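Local coordinates for conserved hypothetical protein VT76 (Thermotoga maritima, PDB 1RCU) that is of unknown function but belongs to the SLOG superfamily, whose Rossmann-like fold suggests that it may bind a nucleotide-related ligand, at residues 47-61 with 69-83. Residues are numbered along the deposited sequence; the frame is centred on the assembly and turned at random.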
ATOM      1  N   CYS A  47      17.809 -14.686 -21.313  1.00 33.09           N
ATOM      2  CA  CYS A  47      17.427 -13.383 -20.766  1.00 32.34           C
ATOM      3  C   CYS A  47      17.780 -12.235 -21.714  1.00 31.30           C
ATOM      4  O   CYS A  47      16.981 -11.312 -21.896  1.00 29.35           O
ATOM      5  CB  CYS A  47      18.092 -13.117 -19.404  1.00 28.87           C
ATOM      6  SG  CYS A  47      17.358 -13.998 -18.017  1.00 26.90           S
ATOM      7  N   LEU A  48      18.975 -12.291 -22.306  1.00 31.29           N
ATOM      8  CA  LEU A  48      19.423 -11.253 -23.233  1.00 31.23           C
ATOM      9  C   LEU A  48      18.631 -11.309 -24.520  1.00 30.63           C
ATOM     10  O   LEU A  48      18.308 -10.264 -25.081  1.00 32.19           O
ATOM     11  CB  LEU A  48      20.907 -11.408 -23.579  1.00 31.49           C
ATOM     12  CG  LEU A  48      21.988 -11.024 -22.566  1.00 30.93           C
ATOM     13  CD1 LEU A  48      23.366 -11.304 -23.174  1.00 30.97           C
ATOM     14  CD2 LEU A  48      21.852  -9.560 -22.187  1.00 27.00           C
ATOM     15  N   GLU A  49      18.326 -12.517 -25.002  1.00 30.41           N
ATOM     16  CA  GLU A  49      17.558 -12.625 -26.234  1.00 29.78           C
ATOM     17  C   GLU A  49      16.167 -12.066 -26.008  1.00 27.97           C
ATOM     18  O   GLU A  49      15.660 -11.336 -26.843  1.00 27.40           O
ATOM     19  CB  GLU A  49      17.428 -14.063 -26.738  1.00 31.29           C
ATOM     20  CG  GLU A  49      16.761 -14.123 -28.131  1.00 34.03           C
ATOM     21  CD  GLU A  49      16.366 -15.530 -28.569  1.00 36.56           C
ATOM     22  OE1 GLU A  49      16.557 -16.479 -27.782  1.00 38.58           O
ATOM     23  OE2 GLU A  49      15.849 -15.676 -29.701  1.00 36.14           O
ATOM     24  N   LEU A  50      15.560 -12.397 -24.874  1.00 26.08           N
ATOM     25  CA  LEU A  50      14.222 -11.921 -24.570  1.00 24.97           C
ATOM     26  C   LEU A  50      14.177 -10.401 -24.548  1.00 26.67           C
ATOM     27  O   LEU A  50      13.283  -9.792 -25.135  1.00 26.36           O
ATOM     28  CB  LEU A  50      13.742 -12.481 -23.220  1.00 19.66           C
ATOM     29  CG  LEU A  50      12.386 -11.915 -22.771  1.00 18.12           C
ATOM     30  CD1 LEU A  50      11.326 -12.282 -23.789  1.00 13.87           C
ATOM     31  CD2 LEU A  50      11.997 -12.448 -21.409  1.00 14.25           C
ATOM     32  N   GLY A  51      15.156  -9.800 -23.876  1.00 27.32           N
ATOM     33  CA  GLY A  51      15.224  -8.354 -23.764  1.00 27.97           C
ATOM     34  C   GLY A  51      15.402  -7.636 -25.083  1.00 28.29           C
ATOM     35  O   GLY A  51      14.712  -6.653 -25.371  1.00 28.44           O
ATOM     36  N   ARG A  52      16.332  -8.129 -25.889  1.00 28.38           N
ATOM     37  CA  ARG A  52      16.607  -7.536 -27.181  1.00 27.96           C
ATOM     38  C   ARG A  52      15.400  -7.657 -28.108  1.00 27.94           C
ATOM     39  O   ARG A  52      15.000  -6.695 -28.760  1.00 28.42           O
ATOM     40  CB  ARG A  52      17.811  -8.229 -27.804  1.00 26.38           C
ATOM     41  CG  ARG A  52      19.076  -8.145 -26.985  1.00 25.12           C
ATOM     42  CD  ARG A  52      20.230  -8.516 -27.870  1.00 26.91           C
ATOM     43  NE  ARG A  52      21.513  -8.534 -27.179  1.00 27.58           N
ATOM     44  CZ  ARG A  52      22.190  -9.638 -26.892  1.00 25.97           C
ATOM     45  NH1 ARG A  52      21.702 -10.822 -27.226  1.00 25.75           N
ATOM     46  NH2 ARG A  52      23.372  -9.554 -26.303  1.00 24.60           N
ATOM     47  N   THR A  53      14.816  -8.846 -28.140  1.00 27.55           N
ATOM     48  CA  THR A  53      13.675  -9.100 -28.990  1.00 27.21           C
ATOM     49  C   THR A  53      12.485  -8.216 -28.633  1.00 27.91           C
ATOM     50  O   THR A  53      11.767  -7.750 -29.524  1.00 28.76           O
ATOM     51  CB  THR A  53      13.236 -10.551 -28.898  1.00 27.28           C
ATOM     52  OG1 THR A  53      14.350 -11.402 -29.191  1.00 24.41           O
ATOM     53  CG2 THR A  53      12.101 -10.823 -29.903  1.00 24.48           C
ATOM     54  N   LEU A  54      12.267  -7.987 -27.341  1.00 26.41           N
ATOM     55  CA  LEU A  54      11.143  -7.155 -26.928  1.00 26.45           C
ATOM     56  C   LEU A  54      11.385  -5.739 -27.412  1.00 27.34           C
ATOM     57  O   LEU A  54      10.479  -5.085 -27.924  1.00 27.76           O
ATOM     58  CB  LEU A  54      10.977  -7.176 -25.410  1.00 23.79           C
ATOM     59  CG  LEU A  54      10.504  -8.529 -24.867  1.00 22.98           C
ATOM     60  CD1 LEU A  54      10.414  -8.504 -23.359  1.00 21.42           C
ATOM     61  CD2 LEU A  54       9.162  -8.867 -25.479  1.00 21.13           C
ATOM     62  N   ALA A  55      12.620  -5.273 -27.245  1.00 27.72           N
ATOM     63  CA  ALA A  55      12.995  -3.935 -27.677  1.00 26.96           C
ATOM     64  C   ALA A  55      12.813  -3.812 -29.184  1.00 26.45           C
ATOM     65  O   ALA A  55      12.183  -2.869 -29.643  1.00 26.91           O
ATOM     66  CB  ALA A  55      14.456  -3.624 -27.288  1.00 26.49           C
ATOM     67  N   LYS A  56      13.352  -4.764 -29.949  1.00 27.44           N
ATOM     68  CA  LYS A  56      13.258  -4.716 -31.411  1.00 28.18           C
ATOM     69  C   LYS A  56      11.810  -4.674 -31.895  1.00 29.27           C
ATOM     70  O   LYS A  56      11.506  -4.013 -32.887  1.00 29.53           O
ATOM     71  CB  LYS A  56      13.989  -5.909 -32.059  1.00 26.49           C
ATOM     72  CG  LYS A  56      15.478  -6.021 -31.713  1.00 26.42           C
ATOM     73  CD  LYS A  56      16.128  -7.203 -32.426  1.00 25.91           C
ATOM     74  CE  LYS A  56      17.455  -7.635 -31.771  1.00 30.32           C
ATOM     75  NZ  LYS A  56      18.713  -7.044 -32.323  1.00 30.57           N
ATOM     76  N   LYS A  57      10.920  -5.364 -31.185  1.00 29.01           N
ATOM     77  CA  LYS A  57       9.513  -5.393 -31.562  1.00 28.89           C
ATOM     78  C   LYS A  57       8.771  -4.156 -31.092  1.00 29.42           C
ATOM     79  O   LYS A  57       7.582  -4.011 -31.363  1.00 29.37           O
ATOM     80  CB  LYS A  57       8.809  -6.645 -31.016  1.00 27.82           C
ATOM     81  CG  LYS A  57       9.305  -7.968 -31.575  1.00 28.74           C
ATOM     82  CD  LYS A  57       9.239  -8.018 -33.091  1.00 30.67           C
ATOM     83  CE  LYS A  57       9.613  -9.412 -33.604  1.00 32.45           C
ATOM     84  NZ  LYS A  57       9.657  -9.504 -35.089  1.00 31.81           N
ATOM     85  N   GLY A  58       9.466  -3.281 -30.372  1.00 28.57           N
ATOM     86  CA  GLY A  58       8.843  -2.059 -29.899  1.00 30.48           C
ATOM     87  C   GLY A  58       7.996  -2.088 -28.635  1.00 30.78           C
ATOM     88  O   GLY A  58       7.249  -1.143 -28.390  1.00 31.15           O
ATOM     89  N   TYR A  59       8.096  -3.153 -27.839  1.00 30.34           N
ATOM     90  CA  TYR A  59       7.333  -3.253 -26.595  1.00 30.13           C
ATOM     91  C   TYR A  59       8.019  -2.472 -25.466  1.00 29.31           C
ATOM     92  O   TYR A  59       9.250  -2.384 -25.414  1.00 28.33           O
ATOM     93  CB  TYR A  59       7.185  -4.721 -26.138  1.00 30.39           C
ATOM     94  CG  TYR A  59       6.498  -5.637 -27.121  1.00 31.86           C
ATOM     95  CD1 TYR A  59       5.200  -5.376 -27.560  1.00 32.57           C
ATOM     96  CD2 TYR A  59       7.147  -6.769 -27.618  1.00 33.16           C
ATOM     97  CE1 TYR A  59       4.563  -6.214 -28.478  1.00 32.96           C
ATOM     98  CE2 TYR A  59       6.517  -7.625 -28.538  1.00 34.32           C
ATOM     99  CZ  TYR A  59       5.226  -7.339 -28.962  1.00 33.81           C
ATOM    100  OH  TYR A  59       4.612  -8.181 -29.867  1.00 33.49           O
ATOM    101  N   LEU A  60       7.210  -1.918 -24.567  1.00 27.32           N
ATOM    102  CA  LEU A  60       7.716  -1.187 -23.414  1.00 26.46           C
ATOM    103  C   LEU A  60       7.890  -2.230 -22.299  1.00 25.49           C
ATOM    104  O   LEU A  60       6.921  -2.873 -21.905  1.00 24.45           O
ATOM    105  CB  LEU A  60       6.712  -0.106 -23.000  1.00 27.16           C
ATOM    106  CG  LEU A  60       7.116   0.761 -21.820  1.00 31.20           C
ATOM    107  CD1 LEU A  60       8.500   1.349 -22.058  1.00 32.87           C
ATOM    108  CD2 LEU A  60       6.079   1.845 -21.639  1.00 33.59           C
ATOM    109  N   VAL A  61       9.116  -2.395 -21.797  1.00 24.53           N
ATOM    110  CA  VAL A  61       9.374  -3.405 -20.774  1.00 23.12           C
ATOM    111  C   VAL A  61       9.412  -2.931 -19.318  1.00 23.77           C
ATOM    112  O   VAL A  61      10.017  -1.913 -18.987  1.00 23.58           O
ATOM    113  CB  VAL A  61      10.681  -4.184 -21.104  1.00 22.33           C
ATOM    114  CG1 VAL A  61      10.883  -5.337 -20.114  1.00 19.64           C
ATOM    115  CG2 VAL A  61      10.610  -4.740 -22.539  1.00 17.84           C
ATOM    116  N   VAL A  69      17.565 -12.100 -13.234  1.00 30.76           N
ATOM    117  CA  VAL A  69      16.910 -12.095 -14.537  1.00 31.84           C
ATOM    118  C   VAL A  69      16.513 -10.670 -14.939  1.00 32.55           C
ATOM    119  O   VAL A  69      16.647 -10.290 -16.103  1.00 31.85           O
ATOM    120  CB  VAL A  69      15.629 -12.992 -14.528  1.00 31.28           C
ATOM    121  CG1 VAL A  69      14.689 -12.626 -15.678  1.00 28.86           C
ATOM    122  CG2 VAL A  69      16.020 -14.446 -14.643  1.00 29.20           C
HETATM  123  N   MSE A  70      16.029  -9.895 -13.970  1.00 33.09           N
HETATM  124  CA  MSE A  70      15.606  -8.516 -14.221  1.00 33.96           C
HETATM  125  C   MSE A  70      16.733  -7.680 -14.825  1.00 33.33           C
HETATM  126  O   MSE A  70      16.513  -6.915 -15.761  1.00 33.23           O
HETATM  127  CB  MSE A  70      15.107  -7.852 -12.925  1.00 35.57           C
HETATM  128  CG  MSE A  70      13.837  -8.477 -12.316  1.00 37.30           C
HETATM  129 SE   MSE A  70      13.593  -8.113 -10.391  1.00 41.06          SE
HETATM  130  CE  MSE A  70      15.016  -9.266  -9.709  1.00 38.60           C
ATOM    131  N   GLU A  71      17.945  -7.845 -14.305  1.00 33.29           N
ATOM    132  CA  GLU A  71      19.086  -7.100 -14.797  1.00 31.40           C
ATOM    133  C   GLU A  71      19.461  -7.462 -16.224  1.00 30.75           C
ATOM    134  O   GLU A  71      19.691  -6.589 -17.051  1.00 31.26           O
ATOM    135  CB  GLU A  71      20.291  -7.327 -13.881  1.00 32.23           C
ATOM    136  CG  GLU A  71      21.525  -6.520 -14.267  1.00 34.54           C
ATOM    137  CD  GLU A  71      22.598  -6.568 -13.196  1.00 36.49           C
ATOM    138  OE1 GLU A  71      22.270  -6.273 -12.022  1.00 35.19           O
ATOM    139  OE2 GLU A  71      23.762  -6.894 -13.531  1.00 37.94           O
ATOM    140  N   LEU A  72      19.511  -8.758 -16.505  1.00 28.93           N
ATOM    141  CA  LEU A  72      19.883  -9.260 -17.819  1.00 28.25           C
ATOM    142  C   LEU A  72      18.884  -8.909 -18.913  1.00 28.35           C
ATOM    143  O   LEU A  72      19.264  -8.557 -20.038  1.00 28.15           O
ATOM    144  CB  LEU A  72      20.069 -10.772 -17.743  1.00 27.95           C
ATOM    145  CG  LEU A  72      21.126 -11.199 -16.714  1.00 27.65           C
ATOM    146  CD1 LEU A  72      21.092 -12.706 -16.553  1.00 28.22           C
ATOM    147  CD2 LEU A  72      22.514 -10.724 -17.144  1.00 25.89           C
ATOM    148  N   VAL A  73      17.600  -9.003 -18.590  1.00 27.18           N
ATOM    149  CA  VAL A  73      16.574  -8.667 -19.552  1.00 26.23           C
ATOM    150  C   VAL A  73      16.689  -7.168 -19.836  1.00 27.47           C
ATOM    151  O   VAL A  73      16.577  -6.736 -20.991  1.00 28.18           O
ATOM    152  CB  VAL A  73      15.184  -9.028 -19.010  1.00 23.42           C
ATOM    153  CG1 VAL A  73      14.119  -8.222 -19.714  1.00 22.69           C
ATOM    154  CG2 VAL A  73      14.936 -10.523 -19.224  1.00 20.78           C
ATOM    155  N   SER A  74      16.947  -6.381 -18.796  1.00 24.85           N
ATOM    156  CA  SER A  74      17.086  -4.948 -18.974  1.00 24.55           C
ATOM    157  C   SER A  74      18.284  -4.615 -19.867  1.00 25.60           C
ATOM    158  O   SER A  74      18.199  -3.772 -20.752  1.00 25.69           O
ATOM    159  CB  SER A  74      17.227  -4.291 -17.614  1.00 20.39           C
ATOM    160  OG  SER A  74      16.081  -4.545 -16.829  1.00 16.04           O
ATOM    161  N   GLN A  75      19.406  -5.280 -19.623  1.00 26.79           N
ATOM    162  CA  GLN A  75      20.604  -5.055 -20.426  1.00 27.80           C
ATOM    163  C   GLN A  75      20.244  -5.309 -21.886  1.00 26.74           C
ATOM    164  O   GLN A  75      20.606  -4.546 -22.779  1.00 25.05           O
ATOM    165  CB  GLN A  75      21.719  -6.012 -20.011  1.00 27.64           C
ATOM    166  CG  GLN A  75      23.064  -5.767 -20.683  1.00 29.42           C
ATOM    167  CD  GLN A  75      24.052  -6.881 -20.380  1.00 32.25           C
ATOM    168  OE1 GLN A  75      24.302  -7.199 -19.212  1.00 32.66           O
ATOM    169  NE2 GLN A  75      24.615  -7.482 -21.421  1.00 33.35           N
ATOM    170  N   GLY A  76      19.511  -6.390 -22.116  1.00 26.84           N
ATOM    171  CA  GLY A  76      19.115  -6.737 -23.465  1.00 26.87           C
ATOM    172  C   GLY A  76      18.237  -5.694 -24.119  1.00 27.63           C
ATOM    173  O   GLY A  76      18.361  -5.434 -25.317  1.00 27.41           O
ATOM    174  N   VAL A  77      17.350  -5.088 -23.338  1.00 27.93           N
ATOM    175  CA  VAL A  77      16.456  -4.081 -23.874  1.00 28.65           C
ATOM    176  C   VAL A  77      17.245  -2.828 -24.230  1.00 30.66           C
ATOM    177  O   VAL A  77      17.087  -2.267 -25.318  1.00 32.24           O
ATOM    178  CB  VAL A  77      15.350  -3.714 -22.866  1.00 28.63           C
ATOM    179  CG1 VAL A  77      14.512  -2.582 -23.424  1.00 27.43           C
ATOM    180  CG2 VAL A  77      14.474  -4.924 -22.571  1.00 26.71           C
ATOM    181  N   ARG A  78      18.107  -2.393 -23.318  1.00 30.77           N
ATOM    182  CA  ARG A  78      18.908  -1.193 -23.555  1.00 31.73           C
ATOM    183  C   ARG A  78      19.885  -1.410 -24.699  1.00 31.84           C
ATOM    184  O   ARG A  78      20.124  -0.517 -25.514  1.00 30.13           O
ATOM    185  CB  ARG A  78      19.674  -0.793 -22.305  1.00 30.81           C
ATOM    186  CG  ARG A  78      18.775  -0.376 -21.179  1.00 34.88           C
ATOM    187  CD  ARG A  78      17.991   0.881 -21.492  1.00 37.47           C
ATOM    188  NE  ARG A  78      18.452   2.022 -20.701  1.00 41.29           N
ATOM    189  CZ  ARG A  78      19.322   2.925 -21.134  1.00 40.37           C
ATOM    190  NH1 ARG A  78      19.695   3.930 -20.355  1.00 41.47           N
ATOM    191  NH2 ARG A  78      19.804   2.826 -22.357  1.00 44.51           N
ATOM    192  N   GLU A  79      20.457  -2.602 -24.765  1.00 32.89           N
ATOM    193  CA  GLU A  79      21.380  -2.909 -25.843  1.00 33.93           C
ATOM    194  C   GLU A  79      20.704  -2.616 -27.170  1.00 34.45           C
ATOM    195  O   GLU A  79      21.294  -2.005 -28.054  1.00 36.14           O
ATOM    196  CB  GLU A  79      21.775  -4.374 -25.796  1.00 33.96           C
ATOM    197  CG  GLU A  79      23.187  -4.593 -25.309  1.00 36.24           C
ATOM    198  CD  GLU A  79      23.430  -6.010 -24.842  1.00 36.08           C
ATOM    199  OE1 GLU A  79      22.944  -6.945 -25.501  1.00 35.93           O
ATOM    200  OE2 GLU A  79      24.119  -6.188 -23.823  1.00 38.47           O
ATOM    201  N   ALA A  80      19.457  -3.046 -27.311  1.00 33.90           N
ATOM    202  CA  ALA A  80      18.730  -2.806 -28.542  1.00 32.03           C
ATOM    203  C   ALA A  80      18.061  -1.436 -28.630  1.00 31.50           C
ATOM    204  O   ALA A  80      17.283  -1.190 -29.543  1.00 32.90           O
ATOM    205  CB  ALA A  80      17.713  -3.892 -28.731  1.00 32.82           C
ATOM    206  N   GLY A  81      18.351  -0.556 -27.679  1.00 29.35           N
ATOM    207  CA  GLY A  81      17.777   0.773 -27.709  1.00 28.63           C
ATOM    208  C   GLY A  81      16.327   0.878 -27.278  1.00 29.14           C
ATOM    209  O   GLY A  81      15.665   1.875 -27.548  1.00 29.87           O
ATOM    210  N   GLY A  82      15.814  -0.147 -26.615  1.00 27.88           N
ATOM    211  CA  GLY A  82      14.440  -0.092 -26.175  1.00 25.06           C
ATOM    212  C   GLY A  82      14.377   0.574 -24.817  1.00 25.31           C
ATOM    213  O   GLY A  82      15.408   0.905 -24.240  1.00 26.67           O
ATOM    214  N   THR A  83      13.171   0.781 -24.307  1.00 24.80           N
ATOM    215  CA  THR A  83      12.990   1.396 -22.999  1.00 26.04           C
ATOM    216  C   THR A  83      12.540   0.344 -22.001  1.00 24.40           C
ATOM    217  O   THR A  83      11.672  -0.475 -22.302  1.00 24.55           O
ATOM    218  CB  THR A  83      11.907   2.490 -23.002  1.00 26.31           C
ATOM    219  OG1 THR A  83      12.255   3.506 -23.943  1.00 29.09           O
ATOM    220  CG2 THR A  83      11.789   3.123 -21.599  1.00 26.45           C
TER
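Two neighbouring helices packed beside the parallel sheet of a Rossmann-like fold, 47-56 and 69-79, meet at Gly51 and Gly76, whose CA atoms lie 4.2 Å apart. Their axes approach to 6.6 Å at a crossing angle of -40°, a closeness that depends on both glycines: a CB on Gly51 would clash with Val73 O, and one on Gly76 with Leu48 O. Gly51 CA makes a CA-H...O contact with Val73 O at 3.5 Å. Leu48 enters as a knob among Leu72, Gln75, Gly76 and Glu79, its CD2 3.5 Å from Gln75 NE2. Helix 68-79 is the crossover helix between strands 60-63 and 84-88; Val77 on its sheet-facing side packs on Val61, CG2 to CG2 at 3.9 Å, both also touching Val84. On the more exposed side, the Arg52 chain runs extended from CG to NE, and its guanidinium forms a side-on salt bridge, NE (2.7 Å) and NH2 both donating to Glu79 OE1, the two planes 30° apart. Gln75 NE2 holds Glu79 OE2 at 2.8 Å with a 163° N-H...O angle. A leucine replacing Arg52 would probably leave Glu79 OE1 without its double donor and the carboxylate less fixed in rotation. Ala55 CB abuts Ala80 CB.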